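Local coordinates for protein UDP-N-acetylglucosamine 2-epimerase (Methanocaldococcus jannaschii, PDB 4NES) that probably catalyses the reversible epimerisation at C-2 that interconverts UDP-N-acetylglucosamine and UDP-N-acetylmannosamine, working as a homodimer, at residues L7-E12 against T35-S40; S40-K45 against I266-Y271; D307-P312 against N320-D325; E282-D287 against L298-I303. One frame throughout, in Å; residues are numbered along the deposited sequence.

Contact 1 (L7-E12 against T35-S40). With UD1 (uridine-diphosphate-N-acetylglucosamine), chain B; UDP (uridine-5'-diphosphate), chain C.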
# COMPACT_ATOMS: atom_id res chain seq x y z
N LEU A 7 -8.71 -9.74 11.52
CA LEU A 7 -8.57 -8.74 12.57
C LEU A 7 -7.33 -9.02 13.42
O LEU A 7 -6.78 -10.12 13.40
CB LEU A 7 -9.83 -8.71 13.45
CG LEU A 7 -10.23 -9.98 14.22
CD1 LEU A 7 -9.41 -10.17 15.50
CD2 LEU A 7 -11.71 -9.97 14.55
N GLY A 8 -6.91 -8.02 14.18
CA GLY A 8 -5.76 -8.19 15.04
C GLY A 8 -5.81 -7.57 16.43
O GLY A 8 -5.12 -8.04 17.31
N THR A 9 -6.60 -6.50 16.60
CA THR A 9 -6.43 -5.61 17.76
C THR A 9 -7.75 -5.29 18.46
O THR A 9 -8.83 -5.44 17.88
CB THR A 9 -5.79 -4.25 17.36
OG1 THR A 9 -6.70 -3.53 16.52
CG2 THR A 9 -4.46 -4.46 16.66
N ARG A 10 -7.64 -4.82 19.70
CA ARG A 10 -8.79 -4.39 20.50
C ARG A 10 -9.87 -3.58 19.74
O ARG A 10 -11.03 -4.00 19.72
CB ARG A 10 -8.32 -3.62 21.74
CG ARG A 10 -9.45 -2.89 22.45
CD ARG A 10 -8.97 -2.29 23.78
NE ARG A 10 -8.12 -1.11 23.60
CZ ARG A 10 -7.50 -0.48 24.60
NH1 ARG A 10 -7.60 -0.95 25.84
NH2 ARG A 10 -6.77 0.60 24.35
N PRO A 11 -9.52 -2.44 19.13
CA PRO A 11 -10.58 -1.65 18.47
C PRO A 11 -11.25 -2.36 17.31
O PRO A 11 -12.44 -2.14 17.07
CB PRO A 11 -9.84 -0.40 17.97
CG PRO A 11 -8.39 -0.84 17.85
CD PRO A 11 -8.20 -1.78 18.99
N GLU A 12 -10.51 -3.20 16.59
CA GLU A 12 -11.08 -3.96 15.48
C GLU A 12 -12.12 -4.95 15.98
O GLU A 12 -13.16 -5.13 15.35
CB GLU A 12 -10.00 -4.74 14.73
CG GLU A 12 -8.95 -3.89 14.02
CD GLU A 12 -7.79 -4.74 13.55
OE1 GLU A 12 -6.69 -4.62 14.13
OE2 GLU A 12 -7.99 -5.54 12.62
N THR A 35 -4.77 -12.24 13.50
CA THR A 35 -3.31 -12.17 13.40
C THR A 35 -2.65 -12.25 14.76
O THR A 35 -1.44 -12.47 14.87
CB THR A 35 -2.84 -10.86 12.75
OG1 THR A 35 -3.31 -9.76 13.56
CG2 THR A 35 -3.37 -10.73 11.33
N ASN A 36 -3.45 -12.04 15.81
CA ASN A 36 -2.95 -11.97 17.18
C ASN A 36 -1.91 -10.88 17.32
O ASN A 36 -0.95 -11.03 18.08
CB ASN A 36 -2.42 -13.33 17.65
CG ASN A 36 -3.36 -14.48 17.32
OD1 ASN A 36 -3.05 -15.32 16.49
ND2 ASN A 36 -4.53 -14.51 17.98
N GLN A 37 -2.11 -9.79 16.59
CA GLN A 37 -1.32 -8.58 16.79
C GLN A 37 -1.42 -8.17 18.25
O GLN A 37 -0.41 -7.87 18.89
CB GLN A 37 -1.80 -7.44 15.88
CG GLN A 37 -0.96 -6.19 16.05
CD GLN A 37 -1.32 -5.05 15.11
OE1 GLN A 37 -1.94 -5.24 14.06
NE2 GLN A 37 -0.93 -3.85 15.50
N HIS A 38 -2.64 -8.17 18.77
CA HIS A 38 -2.89 -8.07 20.21
C HIS A 38 -3.13 -9.45 20.78
O HIS A 38 -3.77 -10.29 20.14
CB HIS A 38 -4.09 -7.17 20.49
CG HIS A 38 -3.78 -5.72 20.33
ND1 HIS A 38 -4.68 -4.72 20.63
CD2 HIS A 38 -2.65 -5.11 19.90
CE1 HIS A 38 -4.10 -3.55 20.41
NE2 HIS A 38 -2.88 -3.76 19.97
N TYR A 39 -2.60 -9.69 21.98
CA TYR A 39 -2.53 -11.04 22.56
C TYR A 39 -2.75 -11.03 24.07
O TYR A 39 -3.19 -12.04 24.63
CB TYR A 39 -1.18 -11.69 22.23
CG TYR A 39 -0.03 -10.73 22.40
CD1 TYR A 39 0.59 -10.57 23.62
CD2 TYR A 39 0.40 -9.97 21.33
CE1 TYR A 39 1.63 -9.67 23.78
CE2 TYR A 39 1.44 -9.06 21.47
CZ TYR A 39 2.05 -8.92 22.69
OH TYR A 39 3.08 -8.02 22.85
N SER A 40 -2.44 -9.92 24.73
CA SER A 40 -2.69 -9.81 26.16
C SER A 40 -4.18 -10.00 26.40
O SER A 40 -4.99 -9.51 25.61
CB SER A 40 -2.23 -8.46 26.71
OG SER A 40 -0.83 -8.30 26.58
C1' UD1 B . -2.02 -0.78 17.51
C2' UD1 B . -2.35 -0.02 16.26
C3' UD1 B . -3.09 1.20 16.55
C4' UD1 B . -4.27 0.98 17.38
C5' UD1 B . -3.92 0.15 18.60
C6' UD1 B . -5.12 -0.26 19.37
C7' UD1 B . -0.63 -0.35 14.38
C8' UD1 B . 0.64 0.14 13.76
N2' UD1 B . -1.10 0.36 15.55
O1' UD1 B . -1.18 0.00 18.29
O3' UD1 B . -3.47 1.83 15.32
O4' UD1 B . -4.84 2.21 17.80
O5' UD1 B . -3.26 -1.05 18.22
O6' UD1 B . -4.92 -0.38 20.73
O7' UD1 B . -1.24 -1.31 13.91
N1 UD1 B . 1.46 -4.82 23.65
C2 UD1 B . 1.23 -5.69 24.64
N3 UD1 B . 0.23 -6.56 24.55
C4 UD1 B . -0.56 -6.60 23.47
C5 UD1 B . -0.35 -5.71 22.43
C6 UD1 B . 0.69 -4.80 22.54
O2 UD1 B . 1.93 -5.69 25.64
O4 UD1 B . -1.58 -7.50 23.40
C1B UD1 B . 2.57 -3.83 23.74
C2B UD1 B . 3.88 -4.34 23.30
O2' UD1 B . 4.89 -3.76 24.09
C3B UD1 B . 3.98 -3.86 21.94
C4B UD1 B . 3.33 -2.53 22.03
O4B UD1 B . 2.27 -2.67 22.96
O3B UD1 B . 5.29 -3.79 21.43
C5B UD1 B . 2.78 -2.07 20.73
O5B UD1 B . 1.94 -2.98 20.07
PA UD1 B . 1.50 -2.73 18.60
O1A UD1 B . 2.73 -2.69 17.74
O2A UD1 B . 0.56 -3.82 18.20
O3A UD1 B . 0.86 -1.31 18.50
PB UD1 B . -0.26 -0.63 19.41
O1B UD1 B . 0.38 0.51 20.14
O2B UD1 B . -0.99 -1.65 20.24
N1 UDP C . -11.54 0.43 25.25
C2 UDP C . -11.84 -0.57 26.12
N3 UDP C . -11.19 -0.64 27.30
C4 UDP C . -10.23 0.24 27.66
C5 UDP C . -9.89 1.28 26.78
C6 UDP C . -10.57 1.34 25.56
O2 UDP C . -12.71 -1.40 25.84
O4 UDP C . -9.59 0.10 28.88
C1' UDP C . -12.18 0.54 23.93
C2' UDP C . -12.91 1.74 23.62
O2' UDP C . -14.19 1.72 24.21
C3' UDP C . -12.91 1.77 22.15
C4' UDP C . -11.68 1.07 21.79
O4' UDP C . -11.13 0.55 22.97
O3' UDP C . -14.00 1.12 21.57
C5' UDP C . -10.65 1.95 21.17
O5' UDP C . -9.44 1.26 20.95
PA UDP C . -8.03 1.97 21.03
O1A UDP C . -7.04 0.99 21.64
O2A UDP C . -8.15 3.24 21.84
O3A UDP C . -7.53 2.26 19.56
PB UDP C . -7.92 3.30 18.45
O1B UDP C . -9.43 3.50 18.43
O2B UDP C . -7.17 4.58 18.70
O3B UDP C . -7.42 2.62 17.20
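Backbone bonds tie 7-12 to 35-40 at two points: Thr35 N donates to Leu7 O (2.9 Å) and His38 N to Gly8 O (2.9 Å). Between them Gly8 CA presses on Thr35 OG1, where a side chain at Gly8 would collide. A third backbone N-H, that of Arg10, meets His38 ND1 at 3.1 Å, well out of the ring plane although the bond itself is nearly straight (170°). Packing is led by a CH-pi contact, Thr9 CB standing over one face of the imidazole, 3.6 Å from its centroid, while Thr9 CG2 lies alongside the Gln37 amide. The loop 35-40 follows strand 30-34 and Thr9 is the N-cap residue of helix 10-23, a nucleotide-binding corner of the N-terminal Rossmann-like domain of the GT-B fold. The polar ends of Gln37, His38 and Arg10 turn to the ligands. Gln37 NE2 gives both N-H groups to UD1, to O7' and O2A, and its OE1 bonds Thr98. His38 NE2 reaches UD1 O2B (2.8 Å); an alanine here would probably leave that phosphate oxygen and Arg10 N without their imidazole partner. Arg10, bent at chi3 (74°), grips UDP O1A through NE and NH2 (2.8 Å from NH2) and lays one guanidinium face over the uracil near C5.

Contact 2 (S40-K45 against I266-Y271). With UDP (uridine-5'-diphosphate), chain C; UD1 (uridine-diphosphate-N-acetylglucosamine), chain B.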
# COMPACT_ATOMS: atom_id res chain seq x y z
N SER A 40 -2.44 -9.92 24.73
CA SER A 40 -2.69 -9.81 26.16
C SER A 40 -4.18 -10.00 26.40
O SER A 40 -4.99 -9.51 25.61
CB SER A 40 -2.23 -8.46 26.71
OG SER A 40 -0.83 -8.30 26.58
N GLU A 41 -4.55 -10.73 27.45
CA GLU A 41 -5.96 -11.07 27.67
C GLU A 41 -6.88 -9.85 27.75
O GLU A 41 -7.97 -9.86 27.19
CB GLU A 41 -6.11 -11.98 28.89
CG GLU A 41 -5.60 -13.39 28.62
CD GLU A 41 -5.83 -14.35 29.77
OE1 GLU A 41 -6.40 -13.93 30.80
OE2 GLU A 41 -5.43 -15.52 29.64
N ASN A 42 -6.42 -8.81 28.43
CA ASN A 42 -7.21 -7.58 28.53
C ASN A 42 -7.23 -6.70 27.27
O ASN A 42 -7.85 -5.64 27.27
CB ASN A 42 -6.81 -6.75 29.76
CG ASN A 42 -5.34 -6.37 29.78
OD1 ASN A 42 -4.66 -6.41 28.75
ND2 ASN A 42 -4.85 -5.99 30.95
N MSE A 43 -6.53 -7.14 26.21
CA MSE A 43 -6.55 -6.46 24.92
C MSE A 43 -7.28 -7.26 23.85
O MSE A 43 -7.45 -6.80 22.72
CB MSE A 43 -5.12 -6.17 24.44
CG MSE A 43 -4.35 -5.22 25.34
SE MSE A 43 -5.15 -3.45 25.51
CE MSE A 43 -4.73 -2.75 23.76
N ASP A 44 -7.71 -8.47 24.20
CA ASP A 44 -8.13 -9.42 23.18
C ASP A 44 -9.20 -10.39 23.67
O ASP A 44 -10.37 -10.24 23.33
CB ASP A 44 -6.90 -10.16 22.65
CG ASP A 44 -7.26 -11.29 21.72
OD1 ASP A 44 -8.07 -11.06 20.80
OD2 ASP A 44 -6.73 -12.40 21.92
N LYS A 45 -8.78 -11.38 24.47
CA LYS A 45 -9.68 -12.40 25.01
C LYS A 45 -10.93 -11.80 25.66
O LYS A 45 -12.04 -12.28 25.43
CB LYS A 45 -8.93 -13.28 26.01
CG LYS A 45 -9.76 -14.38 26.64
CD LYS A 45 -8.90 -15.22 27.58
CE LYS A 45 -9.75 -16.08 28.49
NZ LYS A 45 -8.94 -17.10 29.21
N ILE A 266 -5.34 2.34 35.99
CA ILE A 266 -5.93 1.01 35.88
C ILE A 266 -5.41 0.32 34.63
O ILE A 266 -5.12 0.97 33.62
CB ILE A 266 -7.49 1.05 35.92
CG1 ILE A 266 -8.07 1.74 34.69
CG2 ILE A 266 -7.97 1.73 37.20
CD1 ILE A 266 -9.59 1.70 34.63
N GLU A 267 -5.26 -1.00 34.72
CA GLU A 267 -4.94 -1.81 33.56
C GLU A 267 -6.13 -1.73 32.60
O GLU A 267 -7.26 -1.45 33.03
CB GLU A 267 -4.74 -3.27 33.97
CG GLU A 267 -3.68 -3.50 35.02
CD GLU A 267 -3.61 -4.96 35.44
OE1 GLU A 267 -3.31 -5.81 34.58
OE2 GLU A 267 -3.88 -5.25 36.63
N PRO A 268 -5.89 -1.98 31.31
CA PRO A 268 -6.97 -1.99 30.32
C PRO A 268 -8.14 -2.87 30.78
O PRO A 268 -7.92 -3.97 31.30
CB PRO A 268 -6.29 -2.58 29.08
CG PRO A 268 -4.88 -2.12 29.20
CD PRO A 268 -4.57 -2.19 30.68
N VAL A 269 -9.36 -2.37 30.59
CA VAL A 269 -10.56 -3.10 31.01
C VAL A 269 -11.41 -3.51 29.82
O VAL A 269 -11.19 -3.08 28.69
CB VAL A 269 -11.41 -2.26 31.99
CG1 VAL A 269 -10.61 -1.92 33.24
CG2 VAL A 269 -11.93 -1.00 31.30
N GLY A 270 -12.41 -4.36 30.08
CA GLY A 270 -13.32 -4.83 29.05
C GLY A 270 -14.21 -3.70 28.53
O GLY A 270 -14.27 -2.62 29.13
N TYR A 271 -14.88 -3.96 27.41
CA TYR A 271 -15.71 -2.95 26.77
C TYR A 271 -16.87 -2.48 27.65
O TYR A 271 -17.18 -1.30 27.72
CB TYR A 271 -16.23 -3.48 25.44
CG TYR A 271 -16.83 -2.43 24.55
CD1 TYR A 271 -16.17 -1.25 24.30
CD2 TYR A 271 -18.07 -2.63 23.94
CE1 TYR A 271 -16.71 -0.28 23.47
CE2 TYR A 271 -18.62 -1.67 23.10
CZ TYR A 271 -17.92 -0.50 22.88
OH TYR A 271 -18.45 0.47 22.05
N1 UDP C . -11.54 0.43 25.25
C2 UDP C . -11.84 -0.57 26.12
N3 UDP C . -11.19 -0.64 27.30
C4 UDP C . -10.23 0.24 27.66
C5 UDP C . -9.89 1.28 26.78
C6 UDP C . -10.57 1.34 25.56
O2 UDP C . -12.71 -1.40 25.84
O4 UDP C . -9.59 0.10 28.88
C1' UDP C . -12.18 0.54 23.93
C2' UDP C . -12.91 1.74 23.62
O2' UDP C . -14.19 1.72 24.21
C3' UDP C . -12.91 1.77 22.15
C4' UDP C . -11.68 1.07 21.79
O4' UDP C . -11.13 0.55 22.97
O3' UDP C . -14.00 1.12 21.57
C5' UDP C . -10.65 1.95 21.17
O5' UDP C . -9.44 1.26 20.95
PA UDP C . -8.03 1.97 21.03
O1A UDP C . -7.04 0.99 21.64
O2A UDP C . -8.15 3.24 21.84
O3A UDP C . -7.53 2.26 19.56
PB UDP C . -7.92 3.30 18.45
O1B UDP C . -9.43 3.50 18.43
O2B UDP C . -7.17 4.58 18.70
O3B UDP C . -7.42 2.62 17.20
C1' UD1 B . -2.02 -0.78 17.51
C2' UD1 B . -2.35 -0.02 16.26
C3' UD1 B . -3.09 1.20 16.55
C4' UD1 B . -4.27 0.98 17.38
C5' UD1 B . -3.92 0.15 18.60
C6' UD1 B . -5.12 -0.26 19.37
C7' UD1 B . -0.63 -0.35 14.38
C8' UD1 B . 0.64 0.14 13.76
N2' UD1 B . -1.10 0.36 15.55
O1' UD1 B . -1.18 0.00 18.29
O3' UD1 B . -3.47 1.83 15.32
O4' UD1 B . -4.84 2.21 17.80
O5' UD1 B . -3.26 -1.05 18.22
O6' UD1 B . -4.92 -0.38 20.73
O7' UD1 B . -1.24 -1.31 13.91
N1 UD1 B . 1.46 -4.82 23.65
C2 UD1 B . 1.23 -5.69 24.64
N3 UD1 B . 0.23 -6.56 24.55
C4 UD1 B . -0.56 -6.60 23.47
C5 UD1 B . -0.35 -5.71 22.43
C6 UD1 B . 0.69 -4.80 22.54
O2 UD1 B . 1.93 -5.69 25.64
O4 UD1 B . -1.58 -7.50 23.40
C1B UD1 B . 2.57 -3.83 23.74
C2B UD1 B . 3.88 -4.34 23.30
O2' UD1 B . 4.89 -3.76 24.09
C3B UD1 B . 3.98 -3.86 21.94
C4B UD1 B . 3.33 -2.53 22.03
O4B UD1 B . 2.27 -2.67 22.96
O3B UD1 B . 5.29 -3.79 21.43
C5B UD1 B . 2.78 -2.07 20.73
O5B UD1 B . 1.94 -2.98 20.07
PA UD1 B . 1.50 -2.73 18.60
O1A UD1 B . 2.73 -2.69 17.74
O2A UD1 B . 0.56 -3.82 18.20
O3A UD1 B . 0.86 -1.31 18.50
PB UD1 B . -0.26 -0.63 19.41
O1B UD1 B . 0.38 0.51 20.14
O2B UD1 B . -0.99 -1.65 20.24
O HOH W 1 -8.86 -3.13 27.05
O HOH W 2 -5.72 -6.83 34.09
O HOH W 3 -2.12 -5.40 32.29
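Asn42 and Pro268 form the close-packed part, with Asn42 CB 3.4 Å from Pro268 O and the amide running obliquely across the proline ring. From the inner side the selenomethionine Met43, bent at chi2 and chi3, brings SE to 3.8 Å from Pro268 CB, while its CE approaches O6' of UD1. The outer side is looser and wet: Asn42 ND2 and Glu267 OE1 stand 3.9 Å apart, and a water accepts from ND2 (3.1 Å) and donates to OE1. On the ligand side a separate water donates to the carbonyls of both Asn42 and Val269. Val269 reads the UDP uracil with its backbone, N to O4 (3.0 Å) and O from N3 (2.8 Å); Ser40 meets the uracil of UD1 with its backbone N (to O4) and its hydroxyl OG (from N3). The contact spans the interdomain cleft of the GT-B fold, joining the loop between strand 30-34 and helix 45-50 to that between strand 263-266 and helix 271-280, beside Arg10 of helix 10-23.

Contact 3 (D307-P312 against N320-D325)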
# COMPACT_ATOMS: atom_id res chain seq x y z
N ASP A 307 -2.71 16.88 17.30
CA ASP A 307 -2.69 18.11 16.51
C ASP A 307 -3.75 18.07 15.42
O ASP A 307 -4.07 19.10 14.81
CB ASP A 307 -1.32 18.32 15.88
CG ASP A 307 -0.23 18.56 16.90
OD1 ASP A 307 -0.52 19.23 17.91
OD2 ASP A 307 0.90 18.08 16.69
N ASN A 308 -4.28 16.89 15.17
CA ASN A 308 -5.32 16.70 14.17
C ASN A 308 -6.10 15.45 14.49
O ASN A 308 -5.71 14.69 15.38
CB ASN A 308 -4.71 16.59 12.77
CG ASN A 308 -3.57 15.62 12.73
OD1 ASN A 308 -3.74 14.43 13.02
ND2 ASN A 308 -2.38 16.10 12.38
N THR A 309 -7.20 15.25 13.79
CA THR A 309 -7.99 14.05 13.99
C THR A 309 -8.55 13.58 12.65
O THR A 309 -8.71 14.38 11.73
CB THR A 309 -9.15 14.27 15.00
OG1 THR A 309 -9.90 13.06 15.13
CG2 THR A 309 -10.09 15.39 14.53
N GLU A 310 -8.82 12.29 12.54
CA GLU A 310 -9.43 11.77 11.33
C GLU A 310 -10.93 11.61 11.52
O GLU A 310 -11.62 11.10 10.64
CB GLU A 310 -8.78 10.46 10.85
CG GLU A 310 -8.72 9.33 11.86
CD GLU A 310 -7.78 9.63 12.99
OE1 GLU A 310 -6.56 9.76 12.74
OE2 GLU A 310 -8.27 9.76 14.13
N ARG A 311 -11.44 12.07 12.66
CA ARG A 311 -12.89 12.22 12.80
C ARG A 311 -13.23 13.67 13.14
O ARG A 311 -13.66 13.99 14.26
CB ARG A 311 -13.55 11.18 13.75
CG ARG A 311 -12.81 10.86 15.05
CD ARG A 311 -11.72 9.82 14.85
NE ARG A 311 -12.22 8.48 14.55
CZ ARG A 311 -11.44 7.43 14.30
NH1 ARG A 311 -10.12 7.57 14.28
NH2 ARG A 311 -11.97 6.25 14.05
N PRO A 312 -13.05 14.57 12.15
CA PRO A 312 -13.23 16.00 12.36
C PRO A 312 -14.68 16.35 12.63
O PRO A 312 -14.92 17.45 13.12
CB PRO A 312 -12.79 16.60 11.02
CG PRO A 312 -13.01 15.50 10.03
CD PRO A 312 -12.61 14.28 10.77
N ASN A 320 -15.83 17.99 20.64
CA ASN A 320 -14.41 17.63 20.75
C ASN A 320 -13.58 18.85 20.41
O ASN A 320 -14.02 19.72 19.65
CB ASN A 320 -14.12 16.48 19.77
CG ASN A 320 -12.74 15.83 19.95
OD1 ASN A 320 -12.04 16.03 20.95
ND2 ASN A 320 -12.36 15.02 18.97
N ILE A 321 -12.38 18.92 20.99
CA ILE A 321 -11.45 20.01 20.73
C ILE A 321 -10.04 19.44 20.74
O ILE A 321 -9.73 18.58 21.57
CB ILE A 321 -11.62 21.13 21.78
CG1 ILE A 321 -10.66 22.29 21.51
CG2 ILE A 321 -11.47 20.59 23.19
CD1 ILE A 321 -11.00 23.52 22.31
N LEU A 322 -9.21 19.89 19.80
CA LEU A 322 -7.84 19.42 19.69
C LEU A 322 -6.88 20.32 20.45
O LEU A 322 -6.91 21.54 20.28
CB LEU A 322 -7.40 19.38 18.22
CG LEU A 322 -8.32 18.63 17.26
CD1 LEU A 322 -7.76 18.67 15.85
CD2 LEU A 322 -8.52 17.21 17.71
N VAL A 323 -6.02 19.71 21.27
CA VAL A 323 -5.04 20.47 22.07
C VAL A 323 -3.59 20.00 21.91
O VAL A 323 -2.68 20.62 22.47
CB VAL A 323 -5.39 20.45 23.57
CG1 VAL A 323 -6.75 21.06 23.80
CG2 VAL A 323 -5.32 19.03 24.13
N GLY A 324 -3.39 18.91 21.17
CA GLY A 324 -2.07 18.34 21.00
C GLY A 324 -1.30 18.13 22.29
O GLY A 324 -1.82 17.55 23.27
N ASP A 325 -0.08 18.67 22.26
CA ASP A 325 1.00 18.59 23.24
C ASP A 325 0.90 19.75 24.24
O ASP A 325 1.55 19.74 25.30
CB ASP A 325 2.30 18.77 22.42
CG ASP A 325 3.57 18.77 23.25
OD1 ASP A 325 3.82 19.73 23.99
OD2 ASP A 325 4.36 17.83 23.08
O HOH W 4 0.92 19.86 19.90
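Leu322 spreads its two methyl branches over the backbone of Asp307 and Asn308 and the side chain of Thr309. CD1 lies 3.6 Å from Asn308 CA and 3.9 Å from Asp307 O, whereas CD2 meets the CB and CG2 of Thr309, each at 4.0 Å, the two side chains crossing at about a right angle. Thr309 has its CG2 between the backbone N and the carbonyl carbon, and OG1 on the far side from N (chi1 179°); the methyl thus serves the leucine while the hydroxyl turns to its own chain. There OG1 accepts from Arg311 N (3.1 Å), an ST turn, and also bonds Gln292. A valine in place of Thr309 would probably leave Arg311 N and Gln292 without their hydroxyl partner. At the other end Asp307 OD1 comes to 3.6 Å from Gly324 CA. Gly324 has positive phi, and a side chain there would run into that carboxylate. A water donates to OD1 (2.5 Å) and accepts from Asp325 N (2.8 Å), joining the two segments by their outer ends. Plain packing of this kind sets the loop after strand 302-304 against strand 320-322, an edge strand of the six-stranded parallel sheet, as counted within this chain, in the C-terminal Rossmann-like domain of the GT-B fold.

Contact 4 (E282-D287 against L298-I303)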
# COMPACT_ATOMS: atom_id res chain seq x y z
N GLU A 282 -16.91 13.18 33.72
CA GLU A 282 -17.28 14.58 33.53
C GLU A 282 -16.72 15.07 32.20
O GLU A 282 -17.33 15.88 31.50
CB GLU A 282 -16.79 15.45 34.68
CG GLU A 282 -17.22 16.91 34.55
CD GLU A 282 -16.85 17.75 35.75
OE1 GLU A 282 -15.94 17.35 36.50
OE2 GLU A 282 -17.48 18.82 35.94
N LEU A 283 -15.54 14.57 31.86
CA LEU A 283 -15.00 14.80 30.53
C LEU A 283 -13.97 13.72 30.20
O LEU A 283 -13.47 13.03 31.08
CB LEU A 283 -14.49 16.24 30.38
CG LEU A 283 -13.06 16.69 30.59
CD1 LEU A 283 -12.32 16.50 29.30
CD2 LEU A 283 -13.01 18.17 30.99
N ILE A 284 -13.74 13.53 28.90
CA ILE A 284 -12.83 12.49 28.43
C ILE A 284 -11.61 13.14 27.75
O ILE A 284 -11.75 14.06 26.96
CB ILE A 284 -13.57 11.54 27.46
CG1 ILE A 284 -14.60 10.70 28.23
CG2 ILE A 284 -12.58 10.66 26.71
CD1 ILE A 284 -15.65 10.02 27.35
N LEU A 285 -10.42 12.67 28.12
CA LEU A 285 -9.17 13.15 27.53
C LEU A 285 -8.53 11.98 26.83
O LEU A 285 -8.30 10.94 27.44
CB LEU A 285 -8.21 13.61 28.63
CG LEU A 285 -8.77 14.55 29.69
CD1 LEU A 285 -7.85 14.61 30.91
CD2 LEU A 285 -8.94 15.91 29.09
N THR A 286 -8.23 12.11 25.54
CA THR A 286 -7.78 10.94 24.81
C THR A 286 -6.98 11.27 23.56
O THR A 286 -7.05 12.38 23.02
CB THR A 286 -9.00 10.08 24.40
OG1 THR A 286 -8.58 8.76 24.04
CG2 THR A 286 -9.77 10.71 23.24
N ASP A 287 -6.23 10.28 23.10
CA ASP A 287 -5.73 10.32 21.73
C ASP A 287 -6.21 9.10 20.91
O ASP A 287 -5.71 8.84 19.82
CB ASP A 287 -4.21 10.51 21.64
CG ASP A 287 -3.42 9.30 22.15
OD1 ASP A 287 -4.03 8.29 22.52
OD2 ASP A 287 -2.17 9.37 22.14
N LEU A 298 -21.93 9.29 23.41
CA LEU A 298 -22.41 9.29 24.79
C LEU A 298 -22.68 10.68 25.35
O LEU A 298 -23.12 10.81 26.50
CB LEU A 298 -21.40 8.57 25.69
CG LEU A 298 -21.21 7.10 25.37
CD1 LEU A 298 -20.03 6.52 26.15
CD2 LEU A 298 -22.49 6.33 25.68
N LYS A 299 -22.44 11.71 24.54
CA LYS A 299 -22.65 13.11 24.92
C LYS A 299 -21.78 13.53 26.11
O LYS A 299 -22.22 14.22 27.03
CB LYS A 299 -24.12 13.39 25.25
CG LYS A 299 -25.10 12.92 24.22
CD LYS A 299 -24.92 13.62 22.89
CE LYS A 299 -25.95 13.08 21.89
NZ LYS A 299 -25.74 13.59 20.52
N VAL A 300 -20.53 13.08 26.09
CA VAL A 300 -19.56 13.46 27.10
C VAL A 300 -18.49 14.27 26.39
O VAL A 300 -17.93 13.81 25.41
CB VAL A 300 -18.93 12.21 27.75
CG1 VAL A 300 -17.90 12.60 28.79
CG2 VAL A 300 -20.02 11.34 28.39
N PRO A 301 -18.23 15.51 26.85
CA PRO A 301 -17.24 16.34 26.16
C PRO A 301 -15.87 15.67 26.07
O PRO A 301 -15.42 15.00 27.01
CB PRO A 301 -17.15 17.59 27.05
CG PRO A 301 -18.42 17.60 27.82
CD PRO A 301 -18.78 16.17 28.04
N CYS A 302 -15.21 15.86 24.94
CA CYS A 302 -13.94 15.22 24.66
C CYS A 302 -12.85 16.25 24.40
O CYS A 302 -13.10 17.29 23.76
CB CYS A 302 -14.09 14.28 23.46
SG CYS A 302 -12.68 13.18 23.19
N ILE A 303 -11.65 15.98 24.90
CA ILE A 303 -10.48 16.77 24.56
C ILE A 303 -9.45 15.82 23.97
O ILE A 303 -9.06 14.84 24.62
CB ILE A 303 -9.91 17.49 25.79
CG1 ILE A 303 -10.87 18.57 26.26
CG2 ILE A 303 -8.54 18.10 25.47
CD1 ILE A 303 -10.55 19.12 27.63
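Strand 283-286 and the start of strand 302-304 pair in parallel, Ile284 level with Cys302 and Leu285 with Ile303. Three backbone bonds hold them: Ile284 N to Pro301 O (2.9 Å), Ile303 N to Ile284 O (2.8 Å) and Thr286 N to Ile303 O (3.0 Å). CA-H contacts from Cys302 to Ile284 O and from Leu285 to Ile303 O add to the seam. On the face of Ile284 and Cys302, Ile284 CD1 meets Val300 CG1 at 3.7 Å, those side chains crossing at about a right angle, and Thr286 CG2 touches Cys302 SG (3.8 Å). Val291 and Ala295 of helix 289-298 cover this side. On the other face Leu285 and Ile303 lie side by side and point the same way, Leu285 CD2 being 3.8 Å from Ile303 CB. Leu283 reaches over obliquely, its CD1 3.6 Å from Ile303 CD1, beneath Leu338 and Val334 of helix 327-338. Helix 289-298 ends in a Schellman motif at Lys299 before the chain enters the second strand. Strand 283-286, that helix and strand 302-304 make a classical beta-alpha-beta crossover of the C-terminal Rossmann-like domain.

Overall arrangement
Contacts 1 and 2 share Ser40 and border both nucleotides; their centres are about 11 Å apart. They touch through His38 CE1 and Met43 CE, 3.5 Å apart, and through Arg10 CB and Met43 O. Contacts 3 and 4 lie together in the C-terminal sheet, centres about 12 Å apart, where strand 302-304 neighbours strand 320-322 and Val323 and Ile321 pack on Ile303. Contact 1 is about 25 Å from each of them, centre to centre, and on the opposite side of the chain's centre. The side chains of Arg10 in contact 1 and Thr286 in contact 4 come within about 5 and 6 Å of that of His207, the probable active-site residue, whereas contact 3 stays away from the sites.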